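Local coordinates for protein 2-ON-2 hemoglobin (Agrobacterium tumefaciens, PDB 2XYK) that binds heme and probably carries or stores oxygen, as a group II truncated hemoglobin of the 2-on-2 globin fold, at residues A36-R39 / A40-A44; A16-R19 / A20-R24; P74-R77 / R78-V82. One frame throughout, in Å; residues are numbered along the deposited sequence.

How the contacts relate
The three contacts come along the chain in the order 2, 1, 3, each a local contact on or at the end of one helix of the globin domain. Contact 2 lies on helix 14-31, contact 1 on helix 36-41, which follows it, and contact 3 on the short helix 76-80. The centres of contacts 1 and 2 are about 20 Å apart. Contact 3 has its centre about 16 Å from that of contact 1 and about 23 Å from that of contact 2, and none touches another. Contacts 1 and 3 hold the same heme: H80 binds the iron on one side, while H42 packs against the porphyrin on the side of the iron-bound water. Contact 2, across the chain's centre from contact 3, belongs to the helical frame around this pocket.

Contact 1. Residues A36-R39 / A40-A44; sequences ARCR and AIHPA. With HEM (protoporphyrin IX containing Fe), chain C.
H42 and C38 show how the last turn of a helix can aim an imidazole at a cofactor. The ring donates from ND1 to C38 O over 3.1 Å, an almost straight bond (168°) that leaves along the plane of the ring and meets the carbonyl from above its own plane. With CG anti to the carbonyl carbon (chi1 -89°), one face of the ring is presented to the heme, whose methyl CMA sits over its centre, and H42 CE1 comes within 3.4 Å of HEM CHB. Bond and porphyrin together probably fix the ring's rotation. I41 completes this close-packed side, its CD1 lying 3.7 Å from HEM CMA, and P43 CG rests 3.3 Å from the propionate oxygen HEM O2A.

Away from the heme the turn opens toward solvent. The backbone bond from A40 N to A36 O lies here, and R37 curls back over A36 CB, its NE forming a salt bridge with E92. R39 is bent at chi2 (56°), and its guanidinium grips the loop after the helix with two nitrogens: NH1 donates to P43 O (2.9 Å) and NH2 to A44 O (3.1 Å), while NE forms a salt bridge with D30. The two carbonyls meet the guanidinium at its edge, A44 O in its plane and P43 O tilted from it, and with D30 they probably fix the way the group is turned.

Around this turn, C38 packs on W93 of helix 87-104 and, with H42, on M29 of helix 14-31, while H42 and P43 also touch S49 of helix 47-60.

Contact 2. Residues A16-R19 / A20-R24; sequences ATVR and ALTRR
Four backbone bonds carry the chain from A16-R19 into A20-R24 as regular alpha helix, A20 N, L21 N, T22 N and R23 N each donating to the carbonyl four residues earlier, with L21 N to T17 O the shortest at 2.8 Å. The side chain that adds to this ladder is T22. Its hydroxyl turns back along the helix, OG1 standing anti to the carbonyl carbon (chi1 -54°), and donates to V18 O over 3.0 Å. The same oxygen already takes T22 N at 2.9 Å, through a bond of 166°. The two donors reach it from opposite faces of the carbonyl plane, so they share one acceptor without competing for the same approach. A threonine buried in a helix can in this way satisfy its hydroxyl inside its own turn.

V18 lies alongside T22, the two side chains pointing the same way, with CG1 of V18 4.0 Å from OG1 of T22. This helix, 14-31, is the B helix of the 2-on-2 globin sandwich, in which the B and E helices are stacked on the G and H pair, and the buried side chains of the turn serve that layering. V18 meets L57 and T58 of helix 47-60, whereas L21 wedges between L57 and the residues M101 and T104 of helix 87-104; the side chain of L21 lies about 9 Å from the heme. A20 also touches T104.

The rest of the turn carries mainly polar side chains. T17 OG1 is hydrogen-bonded to I12 O. R19 leans back to a salt bridge with D15 and touches Y54 of helix 47-60. R23, folded at chi2 and chi3, is paired through NE with E50 of the same helix.

Contact 3. Residues P74-R77 / R78-V82; sequences PMLR and RRHFV. With HEM (protoporphyrin IX containing Fe), chain C.
H80 ties the helix turn that follows L76 directly to the heme iron. Its NE2 coordinates the iron at 2.0 Å, and on the other side of the metal a water takes the remaining axial position at 1.9 Å. At the far end of the imidazole, ND1 donates to L76 O over 2.8 Å. That oxygen lies in the ring plane, while the ring nitrogen stands above the plane of the carbonyl. The backbone N of H80 also gives its hydrogen to L76 O, at the same length but nearly along the C=O axis, so one carbonyl receives both the backbone N-H and the ring N-H of H80. Held by metal and carbonyl, the ring has little freedom to rotate, and the hydrogen bond at ND1 would probably raise the electron density offered to the iron.

Upstream, M75 occupies the N-cap position with a left-handed backbone conformation (phi 46°, psi 48°), and its carbonyl takes the N-H of R79 at 3.0 Å. The extended side chain of R79 runs out along a heme propionate, HEM O2D standing over one face of its guanidinium and 3.6 Å from R79 CD. Its NH2 is hydrogen-bonded to H71 O.

Outside this polar frame, L76 spreads its two methyls over the rim of the porphyrin between pyrroles C and D, on the H80 side, CD1 at 3.8 Å from HEM CAC and CD2 at 3.9 Å from HEM CMD. M125 of helix 108-125 packs against L76, R77 and H80, and Y56 of helix 47-60 touches P74 and L76. R77 reaches out to H124 O and Q126 O.

A heme-binding histidine on a helix of barely more than one turn is the reduced F helix of the 2-on-2 globins, with H80 as the proximal ligand.

Contact 1. Residues A36-R39 / A40-A44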
loop_
_atom_site.group_PDB
_atom_site.type_symbol
_atom_site.label_atom_id
_atom_site.label_comp_id
_atom_site.label_asym_id
_atom_site.label_seq_id
_atom_site.Cartn_x
_atom_site.Cartn_y
_atom_site.Cartn_z
ATOM N N ALA A 36 10.612 -5.899 -11.089
ATOM C CA ALA A 36 10.311 -7.213 -11.679
ATOM C C ALA A 36 10.173 -8.381 -10.673
ATOM O O ALA A 36 9.274 -9.253 -10.807
ATOM C CB ALA A 36 11.343 -7.550 -12.772
ATOM N N ARG A 37 11.049 -8.415 -9.668
ATOM C CA ARG A 37 10.908 -9.429 -8.600
ATOM C C ARG A 37 9.589 -9.317 -7.849
ATOM O O ARG A 37 8.907 -10.330 -7.662
ATOM C CB ARG A 37 12.099 -9.404 -7.618
ATOM C CG ARG A 37 13.285 -10.284 -8.057
ATOM C CD ARG A 37 13.833 -9.835 -9.384
ATOM N NE ARG A 37 14.002 -8.372 -9.439
ATOM C CZ ARG A 37 14.541 -7.712 -10.460
ATOM N NH1 ARG A 37 14.948 -8.369 -11.538
ATOM N NH2 ARG A 37 14.668 -6.392 -10.415
ATOM N N CYS A 38 9.240 -8.102 -7.406
ATOM C CA CYS A 38 7.971 -7.875 -6.697
ATOM C C CYS A 38 6.791 -8.191 -7.636
ATOM O O CYS A 38 5.801 -8.797 -7.226
ATOM C CB CYS A 38 7.871 -6.434 -6.175
ATOM S SG CYS A 38 6.327 -6.029 -5.335
ATOM N N ARG A 39 6.925 -7.807 -8.904
ATOM C CA ARG A 39 5.886 -8.117 -9.889
ATOM C C ARG A 39 5.697 -9.645 -10.095
ATOM O O ARG A 39 4.579 -10.122 -10.246
ATOM C CB ARG A 39 6.208 -7.413 -11.224
ATOM C CG ARG A 39 5.132 -7.598 -12.298
ATOM C CD ARG A 39 3.765 -7.128 -11.777
ATOM N NE ARG A 39 2.671 -7.332 -12.728
ATOM C CZ ARG A 39 1.793 -8.331 -12.690
ATOM N NH1 ARG A 39 1.857 -9.258 -11.744
ATOM N NH2 ARG A 39 0.819 -8.385 -13.588
ATOM N N ALA A 40 6.794 -10.388 -10.087
ATOM C CA ALA A 40 6.785 -11.827 -10.358
ATOM C C ALA A 40 5.924 -12.643 -9.407
ATOM O O ALA A 40 5.373 -13.658 -9.809
ATOM C CB ALA A 40 8.247 -12.392 -10.406
ATOM N N ILE A 41 5.772 -12.181 -8.166
ATOM C CA ILE A 41 5.057 -12.940 -7.140
ATOM C C ILE A 41 3.595 -12.526 -7.022
ATOM O O ILE A 41 2.834 -13.161 -6.328
ATOM C CB ILE A 41 5.769 -12.863 -5.734
ATOM C CG1 ILE A 41 5.837 -11.415 -5.200
ATOM C CG2 ILE A 41 7.191 -13.486 -5.809
ATOM C CD1 ILE A 41 5.935 -11.295 -3.688
ATOM N N HIS A 42 3.220 -11.456 -7.700
ATOM C CA HIS A 42 1.843 -10.995 -7.708
ATOM C C HIS A 42 1.099 -11.767 -8.802
ATOM O O HIS A 42 1.738 -12.301 -9.735
ATOM C CB HIS A 42 1.765 -9.459 -7.940
ATOM C CG HIS A 42 1.817 -8.654 -6.678
ATOM N ND1 HIS A 42 3.001 -8.345 -6.034
ATOM C CD2 HIS A 42 0.827 -8.123 -5.919
ATOM C CE1 HIS A 42 2.738 -7.643 -4.947
ATOM N NE2 HIS A 42 1.428 -7.482 -4.858
ATOM N N PRO A 43 -0.249 -11.835 -8.683
ATOM C CA PRO A 43 -1.086 -12.499 -9.710
ATOM C C PRO A 43 -0.884 -11.888 -11.113
ATOM O O PRO A 43 -0.583 -10.687 -11.232
ATOM C CB PRO A 43 -2.529 -12.295 -9.205
ATOM C CG PRO A 43 -2.378 -11.988 -7.632
ATOM C CD PRO A 43 -1.029 -11.291 -7.537
ATOM N N ALA A 44 -1.047 -12.709 -12.160
ATOM C CA ALA A 44 -0.890 -12.243 -13.524
ATOM C C ALA A 44 -1.870 -11.112 -13.830
ATOM O O ALA A 44 -1.518 -10.154 -14.537
ATOM C CB ALA A 44 -1.053 -13.403 -14.533
HETATM C CHA HEM C . -1.435 -8.837 -0.681
HETATM C CHB HEM C . 3.365 -8.613 -1.750
HETATM C CHC HEM C . 3.897 -5.437 1.924
HETATM C CHD HEM C . -0.900 -4.858 2.107
HETATM C C1A HEM C . -0.185 -9.100 -1.230
HETATM C C2A HEM C . 0.127 -10.148 -2.185
HETATM C C3A HEM C . 1.433 -10.099 -2.474
HETATM C C4A HEM C . 2.018 -8.999 -1.725
HETATM C CMA HEM C . 2.260 -11.013 -3.436
HETATM C CAA HEM C . -0.936 -11.133 -2.735
HETATM C CBA HEM C . -1.745 -10.380 -3.819
HETATM C CGA HEM C . -3.174 -10.881 -4.028
HETATM O O1A HEM C . -3.738 -11.688 -3.231
HETATM O O2A HEM C . -3.794 -10.448 -5.029
HETATM C C1B HEM C . 3.959 -7.761 -0.830
HETATM C C2B HEM C . 5.376 -7.448 -0.668
HETATM C C3B HEM C . 5.493 -6.569 0.354
HETATM C C4B HEM C . 4.165 -6.295 0.866
HETATM C CMB HEM C . 6.541 -7.996 -1.508
HETATM C CAB HEM C . 6.772 -5.919 0.946
HETATM C CBB HEM C . 7.603 -6.633 1.710
HETATM C C1C HEM C . 2.662 -4.966 2.271
HETATM C C2C HEM C . 2.399 -3.903 3.204
HETATM C C3C HEM C . 1.072 -3.717 3.260
HETATM C C4C HEM C . 0.457 -4.681 2.358
HETATM C CMC HEM C . 3.533 -3.167 3.958
HETATM C CAC HEM C . 0.316 -2.681 4.140
HETATM C CBC HEM C . 0.628 -1.367 4.071
HETATM C C1D HEM C . -1.521 -5.912 1.461
HETATM C C2D HEM C . -2.942 -6.230 1.489
HETATM C C3D HEM C . -3.101 -7.469 0.625
HETATM C C4D HEM C . -1.775 -7.788 0.156
HETATM C CMD HEM C . -4.054 -5.455 2.237
HETATM C CAD HEM C . -4.410 -8.238 0.316
HETATM C CBD HEM C . -4.493 -9.278 1.438
HETATM C CGD HEM C . -5.617 -10.264 1.203
HETATM O O1D HEM C . -5.444 -11.234 0.418
HETATM O O2D HEM C . -6.686 -10.050 1.808
HETATM N NA HEM C . 0.988 -8.416 -0.972
HETATM N NB HEM C . 3.260 -7.022 0.113
HETATM N NC HEM C . 1.467 -5.429 1.778
HETATM N ND HEM C . -0.885 -6.845 0.663
HETATM FE FE HEM C . 1.190 -6.933 0.430
HETATM O O HOH W 1 0.961 -5.581 -0.934
#

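Contact 2. Residues A16-R19 / A20-R24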
loop_
_atom_site.group_PDB
_atom_site.type_symbol
_atom_site.label_atom_id
_atom_site.label_comp_id
_atom_site.label_asym_id
_atom_site.label_seq_id
_atom_site.Cartn_x
_atom_site.Cartn_y
_atom_site.Cartn_z
ATOM N N ALA A 16 -10.491 9.942 -3.856
ATOM C CA ALA A 16 -9.758 10.237 -5.074
ATOM C C ALA A 16 -8.224 10.070 -4.920
ATOM O O ALA A 16 -7.534 9.642 -5.864
ATOM C CB ALA A 16 -10.109 11.615 -5.585
ATOM N N THR A 17 -7.689 10.372 -3.735
ATOM C CA THR A 17 -6.255 10.191 -3.512
ATOM C C THR A 17 -5.852 8.730 -3.320
ATOM O O THR A 17 -4.845 8.311 -3.868
ATOM C CB THR A 17 -5.719 11.014 -2.342
ATOM O OG1 THR A 17 -5.927 12.407 -2.612
ATOM C CG2 THR A 17 -4.210 10.753 -2.166
ATOM N N VAL A 18 -6.628 7.962 -2.550
ATOM C CA VAL A 18 -6.287 6.549 -2.308
ATOM C C VAL A 18 -6.450 5.767 -3.618
ATOM O O VAL A 18 -5.613 4.928 -3.946
ATOM C CB VAL A 18 -7.097 5.902 -1.130
ATOM C CG1 VAL A 18 -6.639 4.441 -0.850
ATOM C CG2 VAL A 18 -6.982 6.749 0.140
ATOM N N ARG A 19 -7.490 6.095 -4.383
ATOM C CA ARG A 19 -7.661 5.561 -5.739
ATOM C C ARG A 19 -6.419 5.815 -6.615
ATOM O O ARG A 19 -5.958 4.909 -7.307
ATOM C CB ARG A 19 -8.922 6.147 -6.424
ATOM C CG ARG A 19 -10.267 5.627 -5.855
ATOM C CD ARG A 19 -11.384 5.613 -6.937
ATOM N NE ARG A 19 -12.698 6.005 -6.403
ATOM C CZ ARG A 19 -13.723 5.183 -6.126
ATOM N NH1 ARG A 19 -13.630 3.865 -6.294
ATOM N NH2 ARG A 19 -14.862 5.694 -5.651
ATOM N N ALA A 20 -5.892 7.050 -6.600
ATOM C CA ALA A 20 -4.731 7.396 -7.448
ATOM C C ALA A 20 -3.462 6.725 -6.917
ATOM O O ALA A 20 -2.613 6.236 -7.683
ATOM C CB ALA A 20 -4.543 8.920 -7.524
ATOM N N LEU A 21 -3.336 6.711 -5.589
ATOM C CA LEU A 21 -2.187 6.088 -4.950
ATOM C C LEU A 21 -2.084 4.617 -5.351
ATOM O O LEU A 21 -1.050 4.176 -5.814
ATOM C CB LEU A 21 -2.262 6.227 -3.424
ATOM C CG LEU A 21 -1.167 5.532 -2.605
ATOM C CD1 LEU A 21 0.234 6.165 -2.808
ATOM C CD2 LEU A 21 -1.560 5.587 -1.150
ATOM N N THR A 22 -3.166 3.872 -5.164
ATOM C CA THR A 22 -3.147 2.427 -5.355
ATOM C C THR A 22 -2.997 2.086 -6.851
ATOM O O THR A 22 -2.302 1.136 -7.198
ATOM C CB THR A 22 -4.419 1.790 -4.741
ATOM O OG1 THR A 22 -4.538 2.207 -3.370
ATOM C CG2 THR A 22 -4.355 0.270 -4.766
ATOM N N ARG A 23 -3.654 2.868 -7.721
ATOM C CA ARG A 23 -3.526 2.716 -9.173
ATOM C C ARG A 23 -2.106 2.921 -9.625
ATOM O O ARG A 23 -1.603 2.122 -10.416
ATOM C CB ARG A 23 -4.450 3.665 -9.953
ATOM C CG ARG A 23 -4.397 3.539 -11.516
ATOM C CD ARG A 23 -5.036 2.231 -12.034
ATOM N NE ARG A 23 -6.344 1.989 -11.426
ATOM C CZ ARG A 23 -7.524 2.271 -11.978
ATOM N NH1 ARG A 23 -7.615 2.804 -13.197
ATOM N NH2 ARG A 23 -8.633 2.006 -11.304
ATOM N N ARG A 24 -1.477 4.010 -9.165
ATOM C CA ARG A 24 -0.110 4.317 -9.564
ATOM C C ARG A 24 0.891 3.275 -9.037
ATOM O O ARG A 24 1.885 2.997 -9.698
ATOM C CB ARG A 24 0.293 5.730 -9.091
ATOM C CG ARG A 24 1.689 6.197 -9.573
ATOM C CD ARG A 24 1.759 6.201 -11.136
ATOM N NE ARG A 24 3.041 6.706 -11.649
ATOM C CZ ARG A 24 3.580 6.392 -12.829
ATOM N NH1 ARG A 24 2.980 5.532 -13.641
ATOM N NH2 ARG A 24 4.743 6.931 -13.185
#

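Contact 3. Residues P74-R77 / R78-V82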
loop_
_atom_site.group_PDB
_atom_site.type_symbol
_atom_site.label_atom_id
_atom_site.label_comp_id
_atom_site.label_asym_id
_atom_site.label_seq_id
_atom_site.Cartn_x
_atom_site.Cartn_y
_atom_site.Cartn_z
ATOM N N PRO A 74 -7.080 -8.231 9.198
ATOM C CA PRO A 74 -6.022 -8.233 8.181
ATOM C C PRO A 74 -5.036 -9.393 8.273
ATOM O O PRO A 74 -4.809 -10.049 7.261
ATOM C CB PRO A 74 -5.338 -6.869 8.366
ATOM C CG PRO A 74 -6.484 -5.982 8.870
ATOM C CD PRO A 74 -7.221 -6.903 9.823
ATOM N N MET A 75 -4.461 -9.651 9.453
ATOM C CA MET A 75 -3.493 -10.736 9.620
ATOM C C MET A 75 -2.433 -10.738 8.493
ATOM O O MET A 75 -2.145 -11.802 7.880
ATOM C CB MET A 75 -4.215 -12.088 9.673
ATOM C CG MET A 75 -5.253 -12.271 10.813
ATOM S SD MET A 75 -4.561 -11.976 12.453
ATOM C CE MET A 75 -3.212 -13.166 12.492
ATOM N N LEU A 76 -1.856 -9.567 8.202
ATOM C CA LEU A 76 -1.018 -9.450 6.993
ATOM C C LEU A 76 0.197 -10.379 6.909
ATOM O O LEU A 76 0.459 -10.935 5.851
ATOM C CB LEU A 76 -0.604 -8.025 6.693
ATOM C CG LEU A 76 -1.705 -7.001 6.409
ATOM C CD1 LEU A 76 -1.034 -5.673 6.061
ATOM C CD2 LEU A 76 -2.624 -7.483 5.293
ATOM N N ARG A 77 0.933 -10.552 8.000
ATOM C CA ARG A 77 2.097 -11.434 7.936
ATOM C C ARG A 77 1.709 -12.871 7.491
ATOM O O ARG A 77 2.382 -13.482 6.659
ATOM C CB ARG A 77 2.864 -11.442 9.269
ATOM C CG ARG A 77 4.068 -12.375 9.239
ATOM C CD ARG A 77 5.152 -12.014 10.220
ATOM N NE ARG A 77 6.164 -13.061 10.194
ATOM C CZ ARG A 77 7.101 -13.187 9.252
ATOM N NH1 ARG A 77 7.184 -12.305 8.271
ATOM N NH2 ARG A 77 7.968 -14.198 9.300
ATOM N N ARG A 78 0.628 -13.397 8.063
ATOM C CA ARG A 78 0.058 -14.656 7.625
ATOM C C ARG A 78 -0.388 -14.643 6.146
ATOM O O ARG A 78 -0.082 -15.592 5.412
ATOM C CB ARG A 78 -1.056 -15.096 8.595
ATOM C CG ARG A 78 -2.210 -15.863 7.996
ATOM C CD ARG A 78 -2.914 -16.732 9.052
ATOM N NE ARG A 78 -3.415 -17.976 8.445
ATOM C CZ ARG A 78 -4.119 -18.924 9.081
ATOM N NH1 ARG A 78 -4.430 -18.796 10.370
ATOM N NH2 ARG A 78 -4.519 -20.011 8.420
ATOM N N ARG A 79 -1.081 -13.576 5.711
ATOM C CA ARG A 79 -1.634 -13.486 4.355
ATOM C C ARG A 79 -0.489 -13.427 3.353
ATOM O O ARG A 79 -0.598 -13.954 2.241
ATOM C CB ARG A 79 -2.614 -12.291 4.186
ATOM C CG ARG A 79 -3.930 -12.489 4.948
ATOM C CD ARG A 79 -5.028 -11.429 4.750
ATOM N NE ARG A 79 -6.313 -12.018 5.195
ATOM C CZ ARG A 79 -7.384 -11.357 5.635
ATOM N NH1 ARG A 79 -7.374 -10.039 5.751
ATOM N NH2 ARG A 79 -8.474 -12.015 5.999
ATOM N N HIS A 80 0.628 -12.832 3.781
ATOM C CA HIS A 80 1.801 -12.660 2.912
ATOM C C HIS A 80 2.713 -13.866 2.913
ATOM O O HIS A 80 3.555 -14.011 2.039
ATOM C CB HIS A 80 2.609 -11.453 3.335
ATOM C CG HIS A 80 2.042 -10.164 2.859
ATOM N ND1 HIS A 80 1.010 -9.523 3.510
ATOM C CD2 HIS A 80 2.351 -9.400 1.791
ATOM C CE1 HIS A 80 0.716 -8.411 2.866
ATOM N NE2 HIS A 80 1.520 -8.311 1.822
ATOM N N PHE A 81 2.525 -14.739 3.901
ATOM C CA PHE A 81 3.298 -15.976 3.984
ATOM C C PHE A 81 3.155 -16.878 2.739
ATOM O O PHE A 81 4.014 -17.726 2.505
ATOM C CB PHE A 81 2.954 -16.756 5.259
ATOM C CG PHE A 81 3.957 -17.844 5.598
ATOM C CD1 PHE A 81 5.232 -17.520 6.038
ATOM C CD2 PHE A 81 3.610 -19.195 5.487
ATOM C CE1 PHE A 81 6.165 -18.532 6.357
ATOM C CE2 PHE A 81 4.525 -20.202 5.812
ATOM C CZ PHE A 81 5.801 -19.862 6.250
ATOM N N VAL A 82 2.079 -16.703 1.953
ATOM C CA VAL A 82 1.864 -17.531 0.735
ATOM C C VAL A 82 2.772 -17.126 -0.436
ATOM O O VAL A 82 2.937 -17.886 -1.396
ATOM C CB VAL A 82 0.373 -17.500 0.260
ATOM C CG1 VAL A 82 -0.523 -18.013 1.372
ATOM C CG2 VAL A 82 -0.046 -16.055 -0.174
HETATM C CHA HEM C . -1.435 -8.837 -0.681
HETATM C CHB HEM C . 3.365 -8.613 -1.750
HETATM C CHC HEM C . 3.897 -5.437 1.924
HETATM C CHD HEM C . -0.900 -4.858 2.107
HETATM C C1A HEM C . -0.185 -9.100 -1.230
HETATM C C2A HEM C . 0.127 -10.148 -2.185
HETATM C C3A HEM C . 1.433 -10.099 -2.474
HETATM C C4A HEM C . 2.018 -8.999 -1.725
HETATM C CMA HEM C . 2.260 -11.013 -3.436
HETATM C CAA HEM C . -0.936 -11.133 -2.735
HETATM C CBA HEM C . -1.745 -10.380 -3.819
HETATM C CGA HEM C . -3.174 -10.881 -4.028
HETATM O O1A HEM C . -3.738 -11.688 -3.231
HETATM O O2A HEM C . -3.794 -10.448 -5.029
HETATM C C1B HEM C . 3.959 -7.761 -0.830
HETATM C C2B HEM C . 5.376 -7.448 -0.668
HETATM C C3B HEM C . 5.493 -6.569 0.354
HETATM C C4B HEM C . 4.165 -6.295 0.866
HETATM C CMB HEM C . 6.541 -7.996 -1.508
HETATM C CAB HEM C . 6.772 -5.919 0.946
HETATM C CBB HEM C . 7.603 -6.633 1.710
HETATM C C1C HEM C . 2.662 -4.966 2.271
HETATM C C2C HEM C . 2.399 -3.903 3.204
HETATM C C3C HEM C . 1.072 -3.717 3.260
HETATM C C4C HEM C . 0.457 -4.681 2.358
HETATM C CMC HEM C . 3.533 -3.167 3.958
HETATM C CAC HEM C . 0.316 -2.681 4.140
HETATM C CBC HEM C . 0.628 -1.367 4.071
HETATM C C1D HEM C . -1.521 -5.912 1.461
HETATM C C2D HEM C . -2.942 -6.230 1.489
HETATM C C3D HEM C . -3.101 -7.469 0.625
HETATM C C4D HEM C . -1.775 -7.788 0.156
HETATM C CMD HEM C . -4.054 -5.455 2.237
HETATM C CAD HEM C . -4.410 -8.238 0.316
HETATM C CBD HEM C . -4.493 -9.278 1.438
HETATM C CGD HEM C . -5.617 -10.264 1.203
HETATM O O1D HEM C . -5.444 -11.234 0.418
HETATM O O2D HEM C . -6.686 -10.050 1.808
HETATM N NA HEM C . 0.988 -8.416 -0.972
HETATM N NB HEM C . 3.260 -7.022 0.113
HETATM N NC HEM C . 1.467 -5.429 1.778
HETATM N ND HEM C . -0.885 -6.845 0.663
HETATM FE FE HEM C . 1.190 -6.933 0.430
HETATM O O HOH W 1 0.961 -5.581 -0.934
#